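Local coordinates for protein putative nucleotidyltransferase (Sulfolobus solfataricus P2, PDB 2RFF) that probably transfers nucleotidyl groups, as a small archaeal member of the nucleotidyltransferase family, at residues Leu16-Val26 against Asp52-Lys60. Residues are numbered along the deposited sequence; the frame is centred on the assembly and turned at random.
Sequences LKLAKEIVEEV and DIDILFVFK
Phe57 projects from strand 53-59 against the helix, where Ile22, Val23 and Val26 meet its ring, and that ring organises the middle of this contact. CG2 of Ile22 comes in at the ring edge, close to its plane, 3.9 Å from Phe57 CZ. One turn on, CG2 of Val26 lies 3.9 Å from CE1 of Phe57, so two helix side chains, each crossing the phenylalanine at about a right angle, touch the far end of the ring. One face of the ring is backed from within the strand by Ile55 CG2, 3.7 Å above the plane and displaced toward the rim. With an alanine in place of Phe57 the outer ring atoms would be gone, and Ile22 CG2 and Val26 CG2 would probably face a gap between helix and strand.

Val26 is shared between two aromatics: its other methyl, CG1, set anti to the backbone N (chi1 -180°), meets Phe59 CZ at 4.0 Å. Toward the start of the strand the partners become aliphatic. At Ala19 the backbones come closer, its CA 7.3 Å from Ile55 CA, which its small side chain allows, and Ile55 CD1 ends 3.8 Å from Ala19 CB. Ile53 extends CD1 to Leu16 CD2, at 4.0 Å, the two side chains again nearly perpendicular.

No hydrogen bond links the segments; this is a buried apolar seam, with the helix running 30° from the strand direction. Strand 53-59 lies between strands 33-39 and 82-88 in the mixed sheet of the nucleotidyltransferase domain, and helix 6-29 packs on one face of that sheet. Val36 also touches Val23 and Ile55, while Phe101 of strand 98-103 packs on Leu16, Ala19 and Val23.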
loop_
_atom_site.group_PDB
_atom_site.type_symbol
_atom_site.label_atom_id
_atom_site.label_comp_id
_atom_site.label_asym_id
_atom_site.label_seq_id
_atom_site.Cartn_x
_atom_site.Cartn_y
_atom_site.Cartn_z
ATOM N N LEU A 16 3.417 8.895 -0.588
ATOM C CA LEU A 16 2.196 8.627 0.178
ATOM C C LEU A 16 0.990 9.194 -0.583
ATOM O O LEU A 16 -0.069 8.570 -0.622
ATOM C CB LEU A 16 2.284 9.173 1.608
ATOM C CG LEU A 16 3.216 8.418 2.546
ATOM C CD1 LEU A 16 3.518 9.205 3.831
ATOM C CD2 LEU A 16 2.737 6.978 2.923
ATOM N N LYS A 17 1.160 10.363 -1.213
ATOM C CA LYS A 17 0.079 10.942 -1.992
ATOM C C LYS A 17 -0.241 10.090 -3.248
ATOM O O LYS A 17 -1.410 9.924 -3.580
ATOM C CB LYS A 17 0.352 12.409 -2.262
ATOM C CG LYS A 17 0.254 13.274 -0.980
ATOM C CD LYS A 17 0.618 14.751 -1.245
ATOM C CE LYS A 17 0.564 15.656 -0.007
ATOM N NZ LYS A 17 1.070 17.043 -0.367
ATOM N N LEU A 18 0.777 9.535 -3.916
ATOM C CA LEU A 18 0.561 8.627 -5.024
ATOM C C LEU A 18 -0.163 7.357 -4.552
ATOM O O LEU A 18 -1.115 6.936 -5.213
ATOM C CB LEU A 18 1.856 8.244 -5.702
ATOM C CG LEU A 18 1.788 7.194 -6.815
ATOM C CD1 LEU A 18 0.805 7.577 -7.922
ATOM C CD2 LEU A 18 3.171 6.893 -7.311
ATOM N N ALA A 19 0.261 6.752 -3.414
ATOM C CA ALA A 19 -0.386 5.574 -2.834
ATOM C C ALA A 19 -1.856 5.897 -2.532
ATOM O O ALA A 19 -2.728 5.065 -2.812
ATOM C CB ALA A 19 0.328 5.123 -1.621
ATOM N N LYS A 20 -2.134 7.091 -1.995
ATOM C CA LYS A 20 -3.521 7.517 -1.728
ATOM C C LYS A 20 -4.364 7.493 -3.001
ATOM O O LYS A 20 -5.464 6.960 -2.997
ATOM C CB LYS A 20 -3.607 8.906 -1.069
ATOM C CG LYS A 20 -5.043 9.504 -0.956
ATOM C CD LYS A 20 -5.077 10.828 -0.242
ATOM C CE LYS A 20 -6.459 11.497 -0.305
ATOM N NZ LYS A 20 -7.556 10.751 0.389
ATOM N N GLU A 21 -3.857 8.093 -4.092
ATOM C CA GLU A 21 -4.570 8.113 -5.372
ATOM C C GLU A 21 -4.870 6.692 -5.861
ATOM O O GLU A 21 -5.986 6.393 -6.285
ATOM C CB GLU A 21 -3.761 8.805 -6.452
ATOM C CG GLU A 21 -3.529 10.273 -6.313
ATOM C CD GLU A 21 -2.693 10.844 -7.493
ATOM O OE1 GLU A 21 -2.774 10.338 -8.654
ATOM O OE2 GLU A 21 -1.955 11.815 -7.257
ATOM N N ILE A 22 -3.868 5.816 -5.790
ATOM C CA ILE A 22 -4.041 4.433 -6.232
ATOM C C ILE A 22 -5.106 3.749 -5.376
ATOM O O ILE A 22 -5.981 3.076 -5.925
ATOM C CB ILE A 22 -2.691 3.643 -6.180
ATOM C CG1 ILE A 22 -1.719 4.208 -7.247
ATOM C CG2 ILE A 22 -2.903 2.121 -6.395
ATOM C CD1 ILE A 22 -0.277 3.705 -7.141
ATOM N N VAL A 23 -5.016 3.929 -4.050
ATOM C CA VAL A 23 -5.980 3.277 -3.101
ATOM C C VAL A 23 -7.405 3.800 -3.331
ATOM O O VAL A 23 -8.355 3.031 -3.293
ATOM C CB VAL A 23 -5.543 3.424 -1.633
ATOM C CG1 VAL A 23 -6.667 2.951 -0.705
ATOM C CG2 VAL A 23 -4.201 2.651 -1.438
ATOM N N GLU A 24 -7.550 5.099 -3.581
ATOM C CA GLU A 24 -8.879 5.673 -3.883
ATOM C C GLU A 24 -9.544 4.971 -5.050
ATOM O O GLU A 24 -10.720 4.644 -4.997
ATOM C CB GLU A 24 -8.774 7.179 -4.209
ATOM C CG GLU A 24 -8.546 7.980 -2.967
ATOM C CD GLU A 24 -8.355 9.467 -3.181
ATOM O OE1 GLU A 24 -7.830 9.887 -4.253
ATOM O OE2 GLU A 24 -8.723 10.209 -2.220
ATOM N N GLU A 25 -8.762 4.698 -6.078
ATOM C CA GLU A 25 -9.269 4.052 -7.269
ATOM C C GLU A 25 -9.625 2.600 -7.006
ATOM O O GLU A 25 -10.698 2.149 -7.363
ATOM C CB GLU A 25 -8.267 4.148 -8.424
ATOM C CG GLU A 25 -8.036 5.573 -8.854
ATOM C CD GLU A 25 -6.958 5.706 -9.873
ATOM O OE1 GLU A 25 -6.496 4.711 -10.443
ATOM O OE2 GLU A 25 -6.556 6.848 -10.126
ATOM N N VAL A 26 -8.702 1.864 -6.392
ATOM C CA VAL A 26 -8.933 0.438 -6.014
ATOM C C VAL A 26 -10.115 0.281 -5.043
ATOM O O VAL A 26 -11.000 -0.527 -5.290
ATOM C CB VAL A 26 -7.658 -0.253 -5.509
ATOM C CG1 VAL A 26 -7.933 -1.724 -5.129
ATOM C CG2 VAL A 26 -6.554 -0.156 -6.556
ATOM N N ASP A 52 11.210 3.012 -3.754
ATOM C CA ASP A 52 9.830 2.865 -4.203
ATOM C C ASP A 52 8.938 2.878 -2.964
ATOM O O ASP A 52 9.422 3.034 -1.821
ATOM C CB ASP A 52 9.629 1.627 -5.077
ATOM C CG ASP A 52 9.906 0.344 -4.362
ATOM O OD1 ASP A 52 10.120 0.353 -3.129
ATOM O OD2 ASP A 52 9.915 -0.680 -5.068
ATOM N N ILE A 53 7.634 2.813 -3.192
ATOM C CA ILE A 53 6.694 2.646 -2.065
ATOM C C ILE A 53 6.031 1.278 -2.318
ATOM O O ILE A 53 5.647 0.935 -3.445
ATOM C CB ILE A 53 5.696 3.798 -1.856
ATOM C CG1 ILE A 53 4.933 3.580 -0.545
ATOM C CG2 ILE A 53 4.685 3.903 -2.991
ATOM C CD1 ILE A 53 4.234 4.844 -0.060
ATOM N N ASP A 54 5.922 0.483 -1.260
ATOM C CA ASP A 54 5.353 -0.862 -1.325
ATOM C C ASP A 54 3.980 -0.868 -0.680
ATOM O O ASP A 54 3.843 -0.488 0.491
ATOM C CB ASP A 54 6.281 -1.829 -0.612
ATOM C CG ASP A 54 7.612 -1.956 -1.286
ATOM O OD1 ASP A 54 7.678 -2.015 -2.526
ATOM O OD2 ASP A 54 8.636 -2.004 -0.593
ATOM N N ILE A 55 2.984 -1.326 -1.447
ATOM C CA ILE A 55 1.594 -1.274 -1.046
ATOM C C ILE A 55 1.034 -2.674 -0.934
ATOM O O ILE A 55 1.097 -3.437 -1.886
ATOM C CB ILE A 55 0.757 -0.469 -2.060
ATOM C CG1 ILE A 55 1.340 0.951 -2.249
ATOM C CG2 ILE A 55 -0.715 -0.388 -1.561
ATOM C CD1 ILE A 55 0.534 1.742 -3.276
ATOM N N LEU A 56 0.483 -2.997 0.235
ATOM C CA LEU A 56 -0.198 -4.270 0.489
ATOM C C LEU A 56 -1.701 -4.020 0.436
ATOM O O LEU A 56 -2.227 -3.287 1.271
ATOM C CB LEU A 56 0.202 -4.872 1.838
ATOM C CG LEU A 56 -0.660 -6.048 2.300
ATOM C CD1 LEU A 56 -0.615 -7.176 1.278
ATOM C CD2 LEU A 56 -0.279 -6.470 3.706
ATOM N N PHE A 57 -2.373 -4.634 -0.537
ATOM C CA PHE A 57 -3.828 -4.548 -0.647
ATOM C C PHE A 57 -4.400 -5.799 0.037
ATOM O O PHE A 57 -4.022 -6.916 -0.336
ATOM C CB PHE A 57 -4.260 -4.525 -2.104
ATOM C CG PHE A 57 -3.754 -3.387 -2.890
ATOM C CD1 PHE A 57 -4.473 -2.224 -2.916
ATOM C CD2 PHE A 57 -2.586 -3.485 -3.610
ATOM C CE1 PHE A 57 -4.070 -1.157 -3.668
ATOM C CE2 PHE A 57 -2.169 -2.398 -4.402
ATOM C CZ PHE A 57 -2.894 -1.244 -4.408
ATOM N N VAL A 58 -5.357 -5.600 0.925
ATOM C CA VAL A 58 -5.964 -6.701 1.721
ATOM C C VAL A 58 -7.453 -6.738 1.407
ATOM O O VAL A 58 -8.143 -5.773 1.662
ATOM C CB VAL A 58 -5.739 -6.623 3.255
ATOM C CG1 VAL A 58 -6.342 -7.860 4.009
ATOM C CG2 VAL A 58 -4.267 -6.502 3.516
ATOM N N PHE A 59 -7.899 -7.828 0.785
ATOM C CA PHE A 59 -9.282 -8.019 0.347
ATOM C C PHE A 59 -9.968 -9.103 1.126
ATOM O O PHE A 59 -9.332 -10.046 1.526
ATOM C CB PHE A 59 -9.359 -8.467 -1.123
ATOM C CG PHE A 59 -8.873 -7.447 -2.135
ATOM C CD1 PHE A 59 -7.535 -7.334 -2.450
ATOM C CD2 PHE A 59 -9.781 -6.673 -2.875
ATOM C CE1 PHE A 59 -7.091 -6.416 -3.465
ATOM C CE2 PHE A 59 -9.351 -5.743 -3.841
ATOM C CZ PHE A 59 -8.010 -5.631 -4.135
ATOM N N LYS A 60 -11.274 -8.963 1.303
ATOM C CA LYS A 60 -12.080 -10.042 1.892
ATOM C C LYS A 60 -12.471 -11.029 0.798
ATOM O O LYS A 60 -12.676 -10.644 -0.334
ATOM C CB LYS A 60 -13.348 -9.482 2.556
ATOM C CG LYS A 60 -12.999 -8.513 3.656
ATOM C CD LYS A 60 -14.096 -8.255 4.671
ATOM C CE LYS A 60 -15.050 -7.174 4.278
ATOM N NZ LYS A 60 -16.025 -6.876 5.422
#